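Adhesin LabA (Helicobacter pylori, PDB 6GMM) probably acts as a lectin-like adhesin that recognises LacdiNAc-bearing glycans and so helps the bacterium attach to the gastric mucosa. Local coordinates at residues L16-V21 / G396-S401; L25-A30 / N434-S439; A382-L385 / S390-Q393; A404-L409 / Q413-V418; F278-D283 / A386-Q391. One frame throughout, in Å; residues are numbered along the deposited sequence.

Overall arrangement
All five contacts lie on the same side of the chain's centre, and contacts 1, 3, 4 and 5 all draw on helix 388-408. Contacts 1 and 2 share helix 4-28 and are joined by Tyr19 and Tyr436. Contact 4 is buried and almost wholly aliphatic; the rest are partly buried and mix aromatic with polar groups. Contact 5 sets a proline over one aromatic ring and a second ring edge-to-face with it, contact 1 lays tyrosines and a histidine between antiparallel helices, contact 3 crosses a glutamine amide with a tyrosine at a helix corner, and contact 2 brings an exposed arginine to a strand. None is held by a hydrogen bond directly across its segments.

Contact 1: residues L16-V21 / G396-S401; sequences LTNYSV and GEHYDS
Tyr19 and His398, the residues most deeply engaged here, sit where helices 4-28 and 388-408 come together, their CA atoms 6.0 Å apart. The two side chains slide past each other in opposite directions: Tyr19 CD2 lies 4.0 Å from His398 CB, which touches the tyrosine ring at its edge. The imidazole NE2 approaches Asn18 CB to 3.5 Å, with the asparagine methylene near the plane of the imidazole. The Asn18 amide plane is turned 51° from the imidazole, and its ND2 stays 4.1 Å from His398 NE2, with no hydrogen bond. Histidine suits this partly exposed position, its flat ring lying against the neighbouring helix while ND1 keeps a weak bond to Lys394 O, one turn earlier in its own helix.

Both tyrosines hold CG anti to the backbone N (chi1 177° for Tyr19), which sends them along the same flank of the helix pair, side by side. Tyr19 CE2 lies 4.0 Å from Tyr399 CB, and Tyr19 OH meets the edge of the Tyr399 ring at CD2, 3.7 Å away. Tyrosine suits this buried place because its ring packs between the helices and the hairpin strands while its hydroxyl finds a polar partner, bonding to Tyr436 O on strand 433-437. Val419 of the neighbouring strand touches both tyrosines, whereas Asn18 lies on the exposed flank.

With axes 9.6 Å apart and running 147° from each other, the segments form an antiparallel helix pair that joins the beginning of the chain to its late part, a packing characteristic of helical bundles.

Contact 2: residues L25-A30 / N434-S439; sequences LIRQSA and NYYIDS
Arg27 comes within reach of Tyr435 and Tyr436 through its torsions: CG stands anti to the carbonyl carbon (chi1 -87°), and further bends at chi2 and chi3 swing the guanidinium across. Tyr436 likewise has CG anti to its carbonyl carbon, which brings CD1 of its ring back into range although the side chain starts out from the far side of the strand. The contact therefore sets the last turns of helix 4-28 beside a beta-hairpin, strands 419-423 and 433-437.

Arg27 NH2 comes 3.0 Å from Tyr435 O, which lies near the guanidinium plane, but the angle is too poor for a hydrogen bond. The approach is probably an electrostatic one, positive group to carbonyl oxygen; the same oxygen also receives a weak bond from Asn23 ND2. Arg27 NH2 lies 4.0 Å from Tyr436 CD1, with guanidinium and phenol planes 81° apart. A long arginine suits such an exposed site, since it can span the gap and probably leave its charge in reach of solvent.

Lys422 of the partner strand makes a cation-pi contact with the Tyr436 ring. Back on the helix, Ser29 OG donates to Leu25 O at 2.7 Å, while Ser29 N reaches that oxygen from the opposite face. The phenol end is held from within its own strand: Asn434 ND2 donates to Tyr436 OH over 3.1 Å, nearly straight at 166° and in the amide plane.

Contact 3: residues A382-L385 / S390-Q393; sequences AYTL and SQYQ
Thr384 and Gln391 meet on the inside of a sharp bend between two consecutive helices, where helix 369-386 breaks at Asn387 and the chain resumes at once as helix 388-408. Their CA atoms are 6.3 Å apart, the nearest between the two segments.

The enclosed part of the contact belongs to Thr384. Its CG2, anti to the backbone N, points its methyl group at Gln391 CB, 4.2 Å away, and Gln391 CG lies equally far from Thr384 CA. Leu25, Ile26 and Ser29 of the N-terminal part of the chain touch the same threonine and bury it. Threonine fits this double setting: the methyl joins the apolar surroundings, while the buried OG1 is satisfied by Asn380 O, one turn back in its own helix. Gln391 also leans on Leu22 of helix 4-28.

The outer part is the solvent side: Tyr383 is exposed. It has CG anti to its backbone N (chi1 180°), which lays the ring toward the second helix, and there it crosses the Gln391 side chain at about a right angle. The ring and amide planes are 71° apart, and the two groups touch without a hydrogen bond. Gln391 reaches the tyrosine because its chain bends at chi2 (-61°), folding the amide back instead of extending it. Such a pair suits the rim, since the phenol and the amide are both polar enough to tolerate water while the ring carbon CE2 rests against the amide group. Tyr383 CE2 is almost equally far from three atoms of the amide: 4.0 Å from Gln391 CD and 4.1 Å from each of Gln391 OE1 and Gln391 NE2.

Contact 4: residues A404-L409 / Q413-V418; sequences AAISSL and QSLQNV
Ile406 faces Leu415 across a tight helix-to-helix connection: helix 388-408 ends, the chain turns, and a short, weakly bonded helix near 412-415 leads it back toward strand 419-423. Ile406 forms the centre of the contact, and its branched side chain uses two methyls on different partners. CG2 packs on Leu415 CB at 3.9 Å and also lies over the backbone near Gln416 N. CD1 reaches further along the second segment and touches Val418 CG1 at 3.5 Å, a snug methyl pair. Val418 CG1 occupies the crowded position between its backbone N and carbonyl carbon (chi1 71°), and that brings it to the isoleucine.

Leu409, just beyond the helix end, adds the other flank: its CD2 meets Leu415 CD2 at 3.7 Å, and the same Leu415 methyl also touches Ile406 CG1, 4.2 Å away. The backbone turns are held locally, with Leu409 N bonded to Ile406 O at 2.9 Å and Val418 N bonded to Leu415 O at 3.0 Å. Helix 4-28 contributes Leu12 against Ile406 and Tyr9 against Leu409, while Ile441 of helix 439-452 touches Leu415 and Val418.

Branched aliphatic residues suit this place because they interlock without needing polar partners. With no hydrogen bond or charge pair between the segments, the fit of methyl groups and their exclusion from water probably supply most of the holding force across the turn.

Contact 5: residues F278-D283 / A386-Q391; sequences FNPYKD and ANFSSQ
Phe388 takes two neighbours of quite different kinds, Pro280 over its face and Tyr281 at its edge, from consecutive positions of one loop. The proline lies nearly straight above the ring: its CB is 3.6 Å from the Phe388 centroid and 8° off the ring normal, a CH-pi contact. Pro280 CG adds to it, resting 3.6 Å from Phe388 CE2. Proline suits the role because its compact, constrained ring presents slightly polarised C-H groups to the pi face.

Tyr281 makes a T-shaped pair instead. The edge of Phe388 points at the face of the tyrosine, the planes 88° apart and the centroids 5.2 Å from each other. Phe388 holds CG anti to its backbone N (chi1 -164°), which swings the ring from the first turn of helix 388-408 toward the loop. Tyr281 also brushes the exposed Ser389, CE1 lying 4.1 Å from Ser389 CA. The phenol oxygen is engaged elsewhere, bonding to Gly430 O, and Ile26 of helix 4-28 packs on Phe388.

Bonds within the loop probably help fix its shape. Asn279 OD1 accepts from Tyr281 N at 2.9 Å, and Asn279 N donates to Asp283 OD2 at 2.8 Å. The Asn279 OD1 to Tyr281 N bond makes an Asx turn, whose second and third residues, Pro280 and Tyr281, pack against the start of a helix through a CH-pi contact and an edge-to-face aromatic pair.

Contact 1: residues L16-V21 / G396-S401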
# COMPACT_ATOMS: atom_id res chain seq x y z
N LEU A 16 28.45 -6.88 17.34
CA LEU A 16 27.76 -7.00 18.62
C LEU A 16 26.24 -6.94 18.44
O LEU A 16 25.53 -7.77 18.98
CB LEU A 16 28.24 -5.95 19.61
CG LEU A 16 29.64 -6.19 20.21
CD1 LEU A 16 30.05 -5.04 21.11
CD2 LEU A 16 29.70 -7.51 20.98
N THR A 17 25.78 -5.98 17.62
CA THR A 17 24.38 -5.77 17.23
C THR A 17 23.85 -7.03 16.54
O THR A 17 22.84 -7.59 16.97
CB THR A 17 24.31 -4.50 16.39
OG1 THR A 17 24.60 -3.41 17.25
CG2 THR A 17 22.92 -4.28 15.71
N ASN A 18 24.59 -7.51 15.54
CA ASN A 18 24.21 -8.72 14.80
C ASN A 18 24.16 -9.94 15.70
O ASN A 18 23.23 -10.73 15.60
CB ASN A 18 25.15 -8.95 13.60
CG ASN A 18 24.91 -8.02 12.42
OD1 ASN A 18 23.96 -7.22 12.40
ND2 ASN A 18 25.77 -8.09 11.42
N TYR A 19 25.14 -10.06 16.62
CA TYR A 19 25.23 -11.15 17.58
C TYR A 19 24.01 -11.11 18.53
O TYR A 19 23.31 -12.11 18.67
CB TYR A 19 26.55 -11.00 18.39
CG TYR A 19 26.78 -12.01 19.49
CD1 TYR A 19 26.44 -11.73 20.81
CD2 TYR A 19 27.46 -13.20 19.24
CE1 TYR A 19 26.67 -12.65 21.83
CE2 TYR A 19 27.70 -14.13 20.25
CZ TYR A 19 27.32 -13.84 21.56
OH TYR A 19 27.59 -14.72 22.59
N SER A 20 23.80 -9.95 19.18
CA SER A 20 22.74 -9.72 20.16
C SER A 20 21.35 -10.10 19.64
O SER A 20 20.60 -10.77 20.36
CB SER A 20 22.75 -8.26 20.60
OG SER A 20 21.68 -8.02 21.51
N VAL A 21 21.03 -9.65 18.39
CA VAL A 21 19.78 -9.85 17.68
C VAL A 21 19.60 -11.34 17.30
O VAL A 21 18.52 -11.90 17.55
CB VAL A 21 19.71 -8.89 16.45
CG1 VAL A 21 18.74 -9.38 15.37
CG2 VAL A 21 19.40 -7.47 16.89
N GLY A 396 27.57 -18.76 16.31
CA GLY A 396 28.88 -19.25 16.68
C GLY A 396 29.98 -18.54 15.93
O GLY A 396 31.00 -18.17 16.52
N GLU A 397 29.79 -18.33 14.62
CA GLU A 397 30.71 -17.63 13.72
C GLU A 397 30.92 -16.21 14.20
O GLU A 397 32.05 -15.73 14.24
CB GLU A 397 30.14 -17.60 12.29
CG GLU A 397 30.24 -18.94 11.57
CD GLU A 397 29.59 -19.00 10.20
OE1 GLU A 397 29.44 -17.95 9.54
OE2 GLU A 397 29.28 -20.13 9.76
N HIS A 398 29.79 -15.54 14.55
CA HIS A 398 29.76 -14.19 15.11
C HIS A 398 30.55 -14.14 16.40
O HIS A 398 31.35 -13.22 16.55
CB HIS A 398 28.32 -13.74 15.32
CG HIS A 398 27.71 -13.17 14.08
ND1 HIS A 398 27.62 -13.90 12.91
CD2 HIS A 398 27.19 -11.94 13.87
CE1 HIS A 398 27.06 -13.09 12.03
NE2 HIS A 398 26.78 -11.91 12.56
N TYR A 399 30.40 -15.16 17.30
CA TYR A 399 31.16 -15.25 18.57
C TYR A 399 32.66 -15.26 18.31
O TYR A 399 33.40 -14.49 18.92
CB TYR A 399 30.75 -16.50 19.40
CG TYR A 399 31.47 -16.62 20.72
CD1 TYR A 399 32.69 -17.29 20.81
CD2 TYR A 399 30.93 -16.09 21.88
CE1 TYR A 399 33.39 -17.37 22.02
CE2 TYR A 399 31.61 -16.19 23.10
CZ TYR A 399 32.84 -16.82 23.16
OH TYR A 399 33.50 -16.92 24.36
N ASP A 400 33.10 -16.16 17.40
CA ASP A 400 34.48 -16.31 16.96
C ASP A 400 34.98 -14.99 16.31
O ASP A 400 36.10 -14.57 16.61
CB ASP A 400 34.61 -17.49 15.98
CG ASP A 400 34.38 -18.89 16.56
OD1 ASP A 400 34.57 -19.08 17.79
OD2 ASP A 400 34.08 -19.82 15.76
N SER A 401 34.15 -14.34 15.45
CA SER A 401 34.47 -13.07 14.78
C SER A 401 34.77 -11.92 15.78
O SER A 401 35.68 -11.13 15.54
CB SER A 401 33.35 -12.66 13.83
OG SER A 401 33.44 -13.30 12.56

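Contact 2: residues L25-A30 / N434-S439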
# COMPACT_ATOMS: atom_id res chain seq x y z
N LEU A 25 16.82 -14.11 18.94
CA LEU A 25 16.00 -14.90 18.03
C LEU A 25 16.16 -16.40 18.24
O LEU A 25 15.16 -17.11 18.20
CB LEU A 25 16.24 -14.52 16.55
CG LEU A 25 15.68 -13.18 16.10
CD1 LEU A 25 16.24 -12.76 14.76
CD2 LEU A 25 14.17 -13.18 16.12
N ILE A 26 17.40 -16.87 18.49
CA ILE A 26 17.70 -18.28 18.70
C ILE A 26 17.07 -18.77 20.00
O ILE A 26 16.52 -19.88 20.04
CB ILE A 26 19.22 -18.57 18.60
CG1 ILE A 26 19.75 -18.33 17.17
CG2 ILE A 26 19.57 -19.99 19.07
CD1 ILE A 26 19.53 -19.52 16.14
N ARG A 27 17.08 -17.89 21.03
CA ARG A 27 16.46 -18.13 22.32
C ARG A 27 14.95 -18.23 22.09
O ARG A 27 14.36 -19.24 22.46
CB ARG A 27 16.84 -17.02 23.33
CG ARG A 27 18.17 -17.28 24.08
CD ARG A 27 18.97 -16.01 24.37
NE ARG A 27 18.89 -15.60 25.78
CZ ARG A 27 19.94 -15.30 26.55
NH1 ARG A 27 19.75 -14.94 27.81
NH2 ARG A 27 21.17 -15.36 26.07
N GLN A 28 14.37 -17.23 21.37
CA GLN A 28 12.94 -17.19 21.04
C GLN A 28 12.49 -18.45 20.27
O GLN A 28 11.43 -18.99 20.57
CB GLN A 28 12.64 -15.94 20.22
CG GLN A 28 11.62 -15.01 20.85
CD GLN A 28 11.26 -13.86 19.92
OE1 GLN A 28 12.11 -13.30 19.20
NE2 GLN A 28 9.99 -13.46 19.92
N SER A 29 13.33 -18.94 19.32
CA SER A 29 13.05 -20.14 18.50
C SER A 29 12.89 -21.43 19.27
O SER A 29 12.40 -22.42 18.72
CB SER A 29 14.14 -20.33 17.45
OG SER A 29 14.36 -19.16 16.69
N ALA A 30 13.38 -21.44 20.52
CA ALA A 30 13.33 -22.59 21.41
C ALA A 30 12.17 -22.49 22.42
O ALA A 30 12.06 -23.33 23.31
CB ALA A 30 14.66 -22.71 22.14
N ASN A 434 25.17 -22.17 24.87
CA ASN A 434 24.36 -21.05 25.29
C ASN A 434 25.22 -19.81 25.19
O ASN A 434 26.26 -19.73 25.85
CB ASN A 434 23.84 -21.27 26.71
CG ASN A 434 22.42 -21.78 26.76
OD1 ASN A 434 22.00 -22.62 25.94
ND2 ASN A 434 21.66 -21.29 27.73
N TYR A 435 24.84 -18.88 24.32
CA TYR A 435 25.61 -17.68 24.10
C TYR A 435 25.05 -16.53 24.90
O TYR A 435 23.85 -16.50 25.20
CB TYR A 435 25.71 -17.35 22.60
CG TYR A 435 26.51 -18.36 21.82
CD1 TYR A 435 27.88 -18.20 21.63
CD2 TYR A 435 25.90 -19.46 21.22
CE1 TYR A 435 28.62 -19.12 20.88
CE2 TYR A 435 26.63 -20.39 20.48
CZ TYR A 435 27.99 -20.22 20.32
OH TYR A 435 28.73 -21.14 19.62
N TYR A 436 25.93 -15.62 25.31
CA TYR A 436 25.57 -14.49 26.15
C TYR A 436 26.27 -13.25 25.67
O TYR A 436 27.25 -13.33 24.93
CB TYR A 436 25.94 -14.80 27.63
CG TYR A 436 25.24 -16.03 28.19
CD1 TYR A 436 24.00 -15.94 28.81
CD2 TYR A 436 25.83 -17.29 28.09
CE1 TYR A 436 23.35 -17.07 29.30
CE2 TYR A 436 25.18 -18.43 28.56
CZ TYR A 436 23.94 -18.31 29.17
OH TYR A 436 23.29 -19.43 29.64
N ILE A 437 25.75 -12.10 26.08
CA ILE A 437 26.30 -10.79 25.78
C ILE A 437 26.12 -9.86 26.99
O ILE A 437 25.04 -9.84 27.59
CB ILE A 437 25.79 -10.20 24.42
CG1 ILE A 437 26.49 -8.87 24.08
CG2 ILE A 437 24.24 -10.09 24.32
CD1 ILE A 437 26.42 -8.44 22.62
N ASP A 438 27.19 -9.15 27.36
CA ASP A 438 27.17 -8.19 28.46
C ASP A 438 26.70 -6.88 27.88
O ASP A 438 27.42 -6.26 27.07
CB ASP A 438 28.57 -8.05 29.08
CG ASP A 438 28.57 -7.26 30.37
OD1 ASP A 438 28.27 -6.04 30.32
OD2 ASP A 438 28.89 -7.84 31.41
N SER A 439 25.47 -6.48 28.24
CA SER A 439 24.79 -5.27 27.76
C SER A 439 25.57 -3.99 28.07
O SER A 439 25.54 -3.05 27.27
CB SER A 439 23.40 -5.17 28.38
OG SER A 439 22.57 -6.21 27.90

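Contact 3: residues A382-L385 / S390-Q393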
# COMPACT_ATOMS: atom_id res chain seq x y z
N ALA A 382 10.06 -16.33 12.58
CA ALA A 382 9.73 -17.29 11.53
C ALA A 382 10.93 -17.59 10.61
O ALA A 382 11.19 -18.76 10.34
CB ALA A 382 8.55 -16.80 10.73
N TYR A 383 11.72 -16.55 10.22
CA TYR A 383 12.92 -16.78 9.42
C TYR A 383 13.97 -17.59 10.18
O TYR A 383 14.61 -18.47 9.60
CB TYR A 383 13.50 -15.47 8.87
CG TYR A 383 14.74 -15.68 8.03
CD1 TYR A 383 14.65 -16.03 6.68
CD2 TYR A 383 16.01 -15.57 8.59
CE1 TYR A 383 15.79 -16.24 5.91
CE2 TYR A 383 17.16 -15.77 7.81
CZ TYR A 383 17.04 -16.10 6.47
OH TYR A 383 18.17 -16.30 5.72
N THR A 384 14.13 -17.30 11.48
CA THR A 384 15.09 -18.00 12.35
C THR A 384 14.67 -19.47 12.49
O THR A 384 15.51 -20.34 12.23
CB THR A 384 15.32 -17.26 13.68
OG1 THR A 384 15.64 -15.89 13.41
CG2 THR A 384 16.46 -17.84 14.49
N LEU A 385 13.40 -19.76 12.83
CA LEU A 385 12.87 -21.13 12.91
C LEU A 385 13.02 -21.86 11.58
O LEU A 385 13.39 -23.02 11.57
CB LEU A 385 11.38 -21.13 13.28
CG LEU A 385 11.01 -20.95 14.74
CD1 LEU A 385 9.54 -20.73 14.86
CD2 LEU A 385 11.41 -22.20 15.56
N SER A 390 21.35 -23.32 10.28
CA SER A 390 22.23 -22.31 9.68
C SER A 390 22.35 -21.04 10.51
O SER A 390 23.43 -20.45 10.57
CB SER A 390 21.71 -21.95 8.29
OG SER A 390 22.53 -20.92 7.76
N GLN A 391 21.25 -20.59 11.10
CA GLN A 391 21.19 -19.39 11.93
C GLN A 391 21.97 -19.58 13.23
O GLN A 391 22.69 -18.67 13.65
CB GLN A 391 19.74 -18.97 12.20
CG GLN A 391 19.03 -18.29 11.02
CD GLN A 391 19.72 -17.01 10.59
OE1 GLN A 391 19.47 -15.93 11.15
NE2 GLN A 391 20.61 -17.10 9.61
N TYR A 392 21.88 -20.78 13.83
CA TYR A 392 22.59 -21.14 15.05
C TYR A 392 24.10 -21.22 14.81
O TYR A 392 24.87 -20.70 15.62
CB TYR A 392 21.99 -22.41 15.68
CG TYR A 392 22.60 -22.84 17.00
CD1 TYR A 392 22.73 -21.95 18.06
CD2 TYR A 392 22.97 -24.17 17.21
CE1 TYR A 392 23.29 -22.35 19.28
CE2 TYR A 392 23.54 -24.57 18.41
CZ TYR A 392 23.69 -23.67 19.45
OH TYR A 392 24.22 -24.08 20.64
N GLN A 393 24.51 -21.80 13.67
CA GLN A 393 25.92 -21.88 13.23
C GLN A 393 26.44 -20.44 13.05
O GLN A 393 27.58 -20.16 13.41
CB GLN A 393 26.00 -22.61 11.87
CG GLN A 393 27.42 -22.84 11.39
CD GLN A 393 27.47 -23.61 10.10
OE1 GLN A 393 27.61 -23.04 9.01
NE2 GLN A 393 27.37 -24.93 10.19

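Contact 4: residues A404-L409 / Q413-V418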
# COMPACT_ATOMS: atom_id res chain seq x y z
N ALA A 404 38.03 -12.58 17.87
CA ALA A 404 39.13 -12.23 16.98
C ALA A 404 39.33 -10.71 16.93
O ALA A 404 40.44 -10.24 17.16
CB ALA A 404 38.86 -12.77 15.57
N ALA A 405 38.24 -9.95 16.72
CA ALA A 405 38.24 -8.49 16.65
C ALA A 405 38.78 -7.84 17.91
O ALA A 405 39.63 -6.95 17.82
CB ALA A 405 36.83 -7.97 16.32
N ILE A 406 38.37 -8.34 19.08
CA ILE A 406 38.81 -7.81 20.38
C ILE A 406 40.31 -8.00 20.60
O ILE A 406 40.97 -7.07 21.07
CB ILE A 406 37.92 -8.38 21.52
CG1 ILE A 406 36.53 -7.74 21.42
CG2 ILE A 406 38.51 -8.12 22.91
CD1 ILE A 406 35.49 -8.52 22.00
N SER A 407 40.86 -9.16 20.20
CA SER A 407 42.27 -9.54 20.34
C SER A 407 43.28 -8.47 19.96
O SER A 407 44.26 -8.28 20.68
CB SER A 407 42.54 -10.83 19.58
OG SER A 407 41.82 -11.90 20.16
N SER A 408 43.06 -7.76 18.84
CA SER A 408 43.98 -6.72 18.37
C SER A 408 43.76 -5.35 19.03
O SER A 408 44.65 -4.50 18.97
CB SER A 408 43.93 -6.60 16.86
OG SER A 408 42.64 -6.22 16.40
N LEU A 409 42.59 -5.14 19.64
CA LEU A 409 42.21 -3.87 20.27
C LEU A 409 42.99 -3.54 21.55
O LEU A 409 43.30 -4.47 22.31
CB LEU A 409 40.70 -3.87 20.54
CG LEU A 409 39.81 -3.00 19.65
CD1 LEU A 409 39.87 -3.44 18.19
CD2 LEU A 409 38.38 -3.05 20.11
N GLN A 413 41.58 -7.11 27.30
CA GLN A 413 41.31 -7.77 28.57
C GLN A 413 40.00 -7.31 29.24
O GLN A 413 39.28 -8.16 29.77
CB GLN A 413 42.51 -7.64 29.53
N SER A 414 39.68 -5.99 29.23
CA SER A 414 38.43 -5.50 29.84
C SER A 414 37.20 -5.90 28.98
O SER A 414 36.14 -6.26 29.51
CB SER A 414 38.47 -3.98 30.03
OG SER A 414 38.28 -3.27 28.81
N LEU A 415 37.41 -5.89 27.66
CA LEU A 415 36.45 -6.17 26.61
C LEU A 415 36.20 -7.65 26.35
O LEU A 415 35.14 -7.98 25.83
CB LEU A 415 36.99 -5.53 25.32
CG LEU A 415 36.10 -4.52 24.60
CD1 LEU A 415 35.78 -3.31 25.47
CD2 LEU A 415 36.77 -4.06 23.33
N GLN A 416 37.13 -8.56 26.71
CA GLN A 416 37.00 -9.99 26.40
C GLN A 416 35.65 -10.62 26.85
O GLN A 416 35.10 -11.47 26.12
CB GLN A 416 38.20 -10.81 26.93
CG GLN A 416 38.36 -10.87 28.45
CD GLN A 416 39.67 -11.48 28.90
OE1 GLN A 416 40.45 -12.04 28.11
NE2 GLN A 416 39.93 -11.40 30.21
N ASN A 417 35.09 -10.13 27.98
CA ASN A 417 33.84 -10.63 28.55
C ASN A 417 32.54 -10.03 27.95
O ASN A 417 31.45 -10.38 28.43
CB ASN A 417 33.86 -10.48 30.07
CG ASN A 417 34.87 -11.38 30.76
OD1 ASN A 417 35.06 -12.56 30.39
ND2 ASN A 417 35.52 -10.83 31.79
N VAL A 418 32.64 -9.19 26.88
CA VAL A 418 31.48 -8.60 26.17
C VAL A 418 30.52 -9.70 25.67
O VAL A 418 29.32 -9.51 25.57
CB VAL A 418 31.88 -7.60 25.05
CG1 VAL A 418 32.50 -8.29 23.84
CG2 VAL A 418 30.68 -6.75 24.62

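Contact 5: residues F278-D283 / A386-Q391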
# COMPACT_ATOMS: atom_id res chain seq x y z
N PHE A 278 10.27 -28.46 22.72
CA PHE A 278 10.16 -28.10 21.29
C PHE A 278 11.55 -28.22 20.68
O PHE A 278 12.51 -27.61 21.16
CB PHE A 278 9.56 -26.68 21.08
CG PHE A 278 9.51 -26.17 19.65
CD1 PHE A 278 8.44 -26.49 18.82
CD2 PHE A 278 10.51 -25.34 19.15
CE1 PHE A 278 8.39 -26.01 17.50
CE2 PHE A 278 10.48 -24.89 17.83
CZ PHE A 278 9.40 -25.20 17.02
N ASN A 279 11.66 -29.05 19.64
CA ASN A 279 12.90 -29.25 18.92
C ASN A 279 12.90 -28.31 17.69
O ASN A 279 12.16 -28.54 16.73
CB ASN A 279 13.08 -30.72 18.52
CG ASN A 279 14.38 -31.01 17.80
OD1 ASN A 279 15.11 -30.12 17.34
ND2 ASN A 279 14.66 -32.29 17.65
N PRO A 280 13.73 -27.25 17.71
CA PRO A 280 13.74 -26.30 16.58
C PRO A 280 14.27 -26.87 15.27
O PRO A 280 14.06 -26.30 14.22
CB PRO A 280 14.61 -25.14 17.09
CG PRO A 280 15.40 -25.69 18.16
CD PRO A 280 14.68 -26.84 18.77
N TYR A 281 15.00 -27.98 15.33
CA TYR A 281 15.54 -28.58 14.12
C TYR A 281 14.49 -29.42 13.40
O TYR A 281 14.63 -29.65 12.20
CB TYR A 281 16.72 -29.48 14.46
CG TYR A 281 17.88 -28.79 15.14
CD1 TYR A 281 18.92 -28.24 14.40
CD2 TYR A 281 18.00 -28.79 16.53
CE1 TYR A 281 20.02 -27.65 15.02
CE2 TYR A 281 19.11 -28.24 17.16
CZ TYR A 281 20.12 -27.66 16.41
OH TYR A 281 21.21 -27.11 17.05
N LYS A 282 13.47 -29.90 14.13
CA LYS A 282 12.48 -30.83 13.56
C LYS A 282 11.04 -30.41 13.61
O LYS A 282 10.27 -30.77 12.72
CB LYS A 282 12.61 -32.17 14.29
CG LYS A 282 13.97 -32.81 14.15
CD LYS A 282 13.89 -34.05 13.33
CE LYS A 282 13.90 -33.77 11.86
NZ LYS A 282 12.94 -34.66 11.17
N ASP A 283 10.65 -29.69 14.66
CA ASP A 283 9.25 -29.35 14.85
C ASP A 283 8.83 -28.02 14.25
O ASP A 283 7.76 -27.55 14.60
CB ASP A 283 8.90 -29.39 16.35
CG ASP A 283 9.42 -30.60 17.10
OD1 ASP A 283 9.62 -31.66 16.47
OD2 ASP A 283 9.65 -30.49 18.33
N ALA A 386 12.72 -21.19 10.45
CA ALA A 386 12.85 -21.79 9.12
C ALA A 386 14.29 -22.17 8.78
O ALA A 386 14.51 -23.14 8.05
CB ALA A 386 12.33 -20.84 8.08
N ASN A 387 15.27 -21.42 9.33
CA ASN A 387 16.69 -21.66 9.04
C ASN A 387 17.52 -21.85 10.29
O ASN A 387 18.69 -21.47 10.29
CB ASN A 387 17.25 -20.47 8.23
CG ASN A 387 16.53 -20.24 6.94
OD1 ASN A 387 16.86 -20.82 5.90
ND2 ASN A 387 15.53 -19.37 6.99
N PHE A 388 16.95 -22.52 11.33
CA PHE A 388 17.56 -22.70 12.66
C PHE A 388 18.99 -23.21 12.64
O PHE A 388 19.86 -22.58 13.24
CB PHE A 388 16.69 -23.56 13.57
CG PHE A 388 17.12 -23.41 15.01
CD1 PHE A 388 16.76 -22.28 15.75
CD2 PHE A 388 17.95 -24.35 15.61
CE1 PHE A 388 17.22 -22.11 17.07
CE2 PHE A 388 18.41 -24.17 16.92
CZ PHE A 388 18.02 -23.07 17.65
N SER A 389 19.22 -24.36 11.98
CA SER A 389 20.52 -25.01 11.86
C SER A 389 21.59 -23.98 11.43
O SER A 389 22.58 -23.79 12.13
CB SER A 389 20.43 -26.14 10.84
OG SER A 389 21.70 -26.64 10.45
N SER A 390 21.35 -23.32 10.28
CA SER A 390 22.23 -22.31 9.68
C SER A 390 22.35 -21.04 10.51
O SER A 390 23.43 -20.45 10.57
CB SER A 390 21.71 -21.95 8.29
OG SER A 390 22.53 -20.92 7.76
N GLN A 391 21.25 -20.59 11.10
CA GLN A 391 21.19 -19.39 11.93
C GLN A 391 21.97 -19.58 13.23
O GLN A 391 22.69 -18.67 13.65
CB GLN A 391 19.74 -18.97 12.20
CG GLN A 391 19.03 -18.29 11.02
CD GLN A 391 19.72 -17.01 10.59
OE1 GLN A 391 19.47 -15.93 11.15
NE2 GLN A 391 20.61 -17.10 9.61